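Local atomic coordinates of ATP-dependent RNA helicase HrpB (Escherichia coli, PDB entry 6EUD), a protein that hydrolyses ATP to ADP and phosphate, binds single-stranded RNA and belongs to the DEAH/RHA group of RNA helicases. Residues R750-L758 / I767-W775. Residues are numbered along the deposited sequence; the frame is centred on the assembly and turned at random.
Sequences RVPLVLELL and ITRDLSDFW
A β-hairpin in the C-terminal region of HrpB pairs Leu755 with Thr768 where its second strand, 764-768, ends and the chain turns into helix 771-776. The two residues form an antiparallel hydrogen-bonded pair: Leu755 N gives its hydrogen to Thr768 O at 2.6 Å, and Thr768 N returns one, straighter, to Leu755 O at 3.0 Å. Ile767 CA adds a C-H...O contact to Leu755 O, which thus receives two hydrogens. On the far side, strand 729-733 runs parallel to 751-758, which is therefore an inner strand of the sheet.

Thr768 suits the exit from the strand because its two branches do different work. With OG1 anti to the backbone N (chi1 -175°), the hydroxyl accepts from Asp770 N at 3.0 Å, an ST turn leading into the helix, while CG2 lies 4.0 Å from Leu757 CD1. A valine in its place has no hydroxyl, which would probably leave Asp770 N without this acceptor and the turn less firmly held.

Helix 771-776 lies over the face bearing Leu755 and Leu757, where branched apolar chains fill the space beneath it. Leu755 CD1 nestles against CB and both methyls of Leu771, whose backbone N is held by Asn743. Beside it, Leu757 CD1 sits over one face of the Phe774 ring, displaced toward the rim, in a CH-π contact 4.1 Å from the centroid. The other face of the hairpin brings Val754 CG1 within 3.6 Å of Ile767 CG2, two β-branched residues, a kind well suited to strands.

Arg769, just past the end of strand 764-768, stretches its extended chain past Pro752, and one water oxygen accepts from Arg769 NH1 in the guanidinium plane and donates to Pro752 O, 2.7 Å from that oxygen.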
loop_
_atom_site.group_PDB
_atom_site.type_symbol
_atom_site.label_atom_id
_atom_site.label_comp_id
_atom_site.label_asym_id
_atom_site.label_seq_id
_atom_site.Cartn_x
_atom_site.Cartn_y
_atom_site.Cartn_z
ATOM N N ARG A 750 -15.135 2.430 38.350
ATOM C CA ARG A 750 -14.110 1.598 37.725
ATOM C C ARG A 750 -12.685 1.803 38.254
ATOM O O ARG A 750 -11.826 0.929 38.106
ATOM C CB ARG A 750 -14.122 1.841 36.217
ATOM C CG ARG A 750 -15.369 1.324 35.519
ATOM C CD ARG A 750 -15.431 1.779 34.052
ATOM N NE ARG A 750 -16.699 1.373 33.452
ATOM C CZ ARG A 750 -17.096 1.678 32.220
ATOM N NH1 ARG A 750 -16.316 2.389 31.404
ATOM N NH2 ARG A 750 -18.276 1.257 31.796
ATOM N N VAL A 751 -12.427 2.960 38.844
ATOM C CA VAL A 751 -11.071 3.327 39.200
ATOM C C VAL A 751 -10.984 3.830 40.627
ATOM O O VAL A 751 -11.451 4.922 40.939
ATOM C CB VAL A 751 -10.522 4.418 38.250
ATOM C CG1 VAL A 751 -9.097 4.824 38.662
ATOM C CG2 VAL A 751 -10.561 3.936 36.800
ATOM N N PRO A 752 -10.349 3.049 41.500
ATOM C CA PRO A 752 -10.201 3.532 42.879
ATOM C C PRO A 752 -9.175 4.659 42.949
ATOM O O PRO A 752 -8.180 4.638 42.219
ATOM C CB PRO A 752 -9.744 2.285 43.645
ATOM C CG PRO A 752 -9.044 1.430 42.584
ATOM C CD PRO A 752 -9.679 1.757 41.259
ATOM N N LEU A 753 -9.439 5.653 43.788
ATOM C CA LEU A 753 -8.476 6.724 44.026
ATOM C C LEU A 753 -7.309 6.234 44.871
ATOM O O LEU A 753 -7.489 5.521 45.851
ATOM C CB LEU A 753 -9.156 7.918 44.707
ATOM C CG LEU A 753 -10.183 8.609 43.816
ATOM C CD1 LEU A 753 -10.859 9.685 44.585
ATOM C CD2 LEU A 753 -9.509 9.199 42.584
ATOM N N VAL A 754 -6.100 6.600 44.489
ATOM C CA VAL A 754 -4.979 6.307 45.359
ATOM C C VAL A 754 -5.014 7.365 46.449
ATOM O O VAL A 754 -4.904 8.553 46.156
ATOM C CB VAL A 754 -3.613 6.310 44.621
ATOM C CG1 VAL A 754 -2.475 6.204 45.619
ATOM C CG2 VAL A 754 -3.539 5.173 43.600
ATOM N N LEU A 755 -5.206 6.924 47.691
ATOM C CA LEU A 755 -5.311 7.825 48.835
ATOM C C LEU A 755 -3.944 8.081 49.429
ATOM O O LEU A 755 -3.242 7.160 49.852
ATOM C CB LEU A 755 -6.225 7.250 49.919
ATOM C CG LEU A 755 -7.659 6.875 49.560
ATOM C CD1 LEU A 755 -8.413 6.429 50.818
ATOM C CD2 LEU A 755 -8.326 8.072 48.908
ATOM N N GLU A 756 -3.557 9.341 49.456
ATOM C CA GLU A 756 -2.351 9.703 50.165
ATOM C C GLU A 756 -2.757 10.213 51.537
ATOM O O GLU A 756 -3.069 11.385 51.729
ATOM C CB GLU A 756 -1.557 10.708 49.348
ATOM C CG GLU A 756 -1.069 10.079 48.018
ATOM C CD GLU A 756 -0.573 11.108 46.996
ATOM O OE1 GLU A 756 -1.193 12.185 46.857
ATOM O OE2 GLU A 756 0.457 10.850 46.338
ATOM N N LEU A 757 -2.790 9.285 52.483
ATOM C CA LEU A 757 -3.302 9.543 53.816
ATOM C C LEU A 757 -2.288 10.290 54.657
ATOM O O LEU A 757 -1.162 9.841 54.842
ATOM C CB LEU A 757 -3.700 8.234 54.490
ATOM C CG LEU A 757 -4.852 7.524 53.780
ATOM C CD1 LEU A 757 -5.257 6.229 54.477
ATOM C CD2 LEU A 757 -6.030 8.477 53.700
ATOM N N LEU A 758 -2.706 11.437 55.170
ATOM C CA LEU A 758 -1.800 12.360 55.831
ATOM C C LEU A 758 -2.152 12.503 57.301
ATOM O O LEU A 758 -3.258 12.165 57.721
ATOM C CB LEU A 758 -1.845 13.722 55.136
ATOM C CG LEU A 758 -1.777 13.709 53.602
ATOM C CD1 LEU A 758 -2.227 15.052 53.042
ATOM C CD2 LEU A 758 -0.387 13.375 53.068
ATOM N N ILE A 767 0.190 5.399 51.732
ATOM C CA ILE A 767 -0.352 5.467 50.395
ATOM C C ILE A 767 -1.104 4.173 50.076
ATOM O O ILE A 767 -0.520 3.085 50.048
ATOM C CB ILE A 767 0.746 5.693 49.371
ATOM C CG1 ILE A 767 1.463 7.014 49.659
ATOM C CG2 ILE A 767 0.174 5.683 47.969
ATOM C CD1 ILE A 767 2.602 7.330 48.668
ATOM N N THR A 768 -2.408 4.287 49.839
ATOM C CA THR A 768 -3.218 3.101 49.617
ATOM C C THR A 768 -4.378 3.367 48.661
ATOM O O THR A 768 -4.882 4.495 48.542
ATOM C CB THR A 768 -3.774 2.558 50.954
ATOM O OG1 THR A 768 -4.460 1.325 50.725
ATOM C CG2 THR A 768 -4.752 3.555 51.588
ATOM N N ARG A 769 -4.793 2.324 47.956
ATOM C CA ARG A 769 -6.026 2.418 47.200
ATOM C C ARG A 769 -6.917 1.269 47.612
ATOM O O ARG A 769 -7.898 0.959 46.945
ATOM C CB ARG A 769 -5.772 2.421 45.690
ATOM C CG ARG A 769 -5.161 1.172 45.143
ATOM C CD ARG A 769 -5.086 1.265 43.640
ATOM N NE ARG A 769 -4.462 0.071 43.073
ATOM C CZ ARG A 769 -4.370 -0.162 41.773
ATOM N NH1 ARG A 769 -4.868 0.720 40.912
ATOM N NH2 ARG A 769 -3.793 -1.269 41.339
ATOM N N ASP A 770 -6.558 0.645 48.730
ATOM C CA ASP A 770 -7.395 -0.361 49.362
ATOM C C ASP A 770 -7.666 0.092 50.793
ATOM O O ASP A 770 -7.168 -0.518 51.749
ATOM C CB ASP A 770 -6.725 -1.739 49.353
ATOM C CG ASP A 770 -6.232 -2.152 47.974
ATOM O OD1 ASP A 770 -7.009 -2.777 47.226
ATOM O OD2 ASP A 770 -5.058 -1.883 47.645
ATOM N N LEU A 771 -8.438 1.168 50.934
ATOM C CA LEU A 771 -8.719 1.763 52.236
ATOM C C LEU A 771 -9.212 0.738 53.249
ATOM O O LEU A 771 -8.798 0.778 54.410
ATOM C CB LEU A 771 -9.738 2.897 52.104
ATOM C CG LEU A 771 -10.252 3.579 53.374
ATOM C CD1 LEU A 771 -9.142 4.279 54.173
ATOM C CD2 LEU A 771 -11.355 4.558 52.993
ATOM N N SER A 772 -10.067 -0.185 52.806
ATOM C CA SER A 772 -10.582 -1.258 53.661
ATOM C C SER A 772 -9.467 -2.123 54.257
ATOM O O SER A 772 -9.498 -2.455 55.442
ATOM C CB SER A 772 -11.556 -2.131 52.877
ATOM O OG SER A 772 -12.154 -3.091 53.722
ATOM N N ASP A 773 -8.478 -2.478 53.443
ATOM C CA ASP A 773 -7.304 -3.198 53.937
ATOM C C ASP A 773 -6.497 -2.366 54.924
ATOM O O ASP A 773 -5.851 -2.901 55.823
ATOM C CB ASP A 773 -6.385 -3.614 52.789
ATOM C CG ASP A 773 -6.943 -4.756 51.990
ATOM O OD1 ASP A 773 -7.911 -5.386 52.470
ATOM O OD2 ASP A 773 -6.411 -5.030 50.891
ATOM N N PHE A 774 -6.506 -1.053 54.742
ATOM C CA PHE A 774 -5.692 -0.198 55.585
ATOM C C PHE A 774 -6.242 -0.137 57.014
ATOM O O PHE A 774 -5.497 -0.312 57.982
ATOM C CB PHE A 774 -5.591 1.206 55.005
ATOM C CG PHE A 774 -4.940 2.168 55.929
ATOM C CD1 PHE A 774 -3.569 2.114 56.155
ATOM C CD2 PHE A 774 -5.699 3.103 56.618
ATOM C CE1 PHE A 774 -2.959 3.002 57.044
ATOM C CE2 PHE A 774 -5.104 3.988 57.504
ATOM C CZ PHE A 774 -3.729 3.938 57.717
ATOM N N TRP A 775 -7.543 0.113 57.131
ATOM C CA TRP A 775 -8.205 0.098 58.429
ATOM C C TRP A 775 -7.913 -1.199 59.207
ATOM O O TRP A 775 -7.610 -1.157 60.398
ATOM C CB TRP A 775 -9.722 0.261 58.273
ATOM C CG TRP A 775 -10.245 1.597 57.752
ATOM C CD1 TRP A 775 -11.339 1.772 56.951
ATOM C CD2 TRP A 775 -9.720 2.921 57.997
ATOM N NE1 TRP A 775 -11.531 3.104 56.686
ATOM C CE2 TRP A 775 -10.556 3.833 57.317
ATOM C CE3 TRP A 775 -8.627 3.421 58.717
ATOM C CZ2 TRP A 775 -10.342 5.218 57.346
ATOM C CZ3 TRP A 775 -8.418 4.792 58.747
ATOM C CH2 TRP A 775 -9.270 5.674 58.065
HETATM O O HOH W 1 -6.580 2.834 40.978
#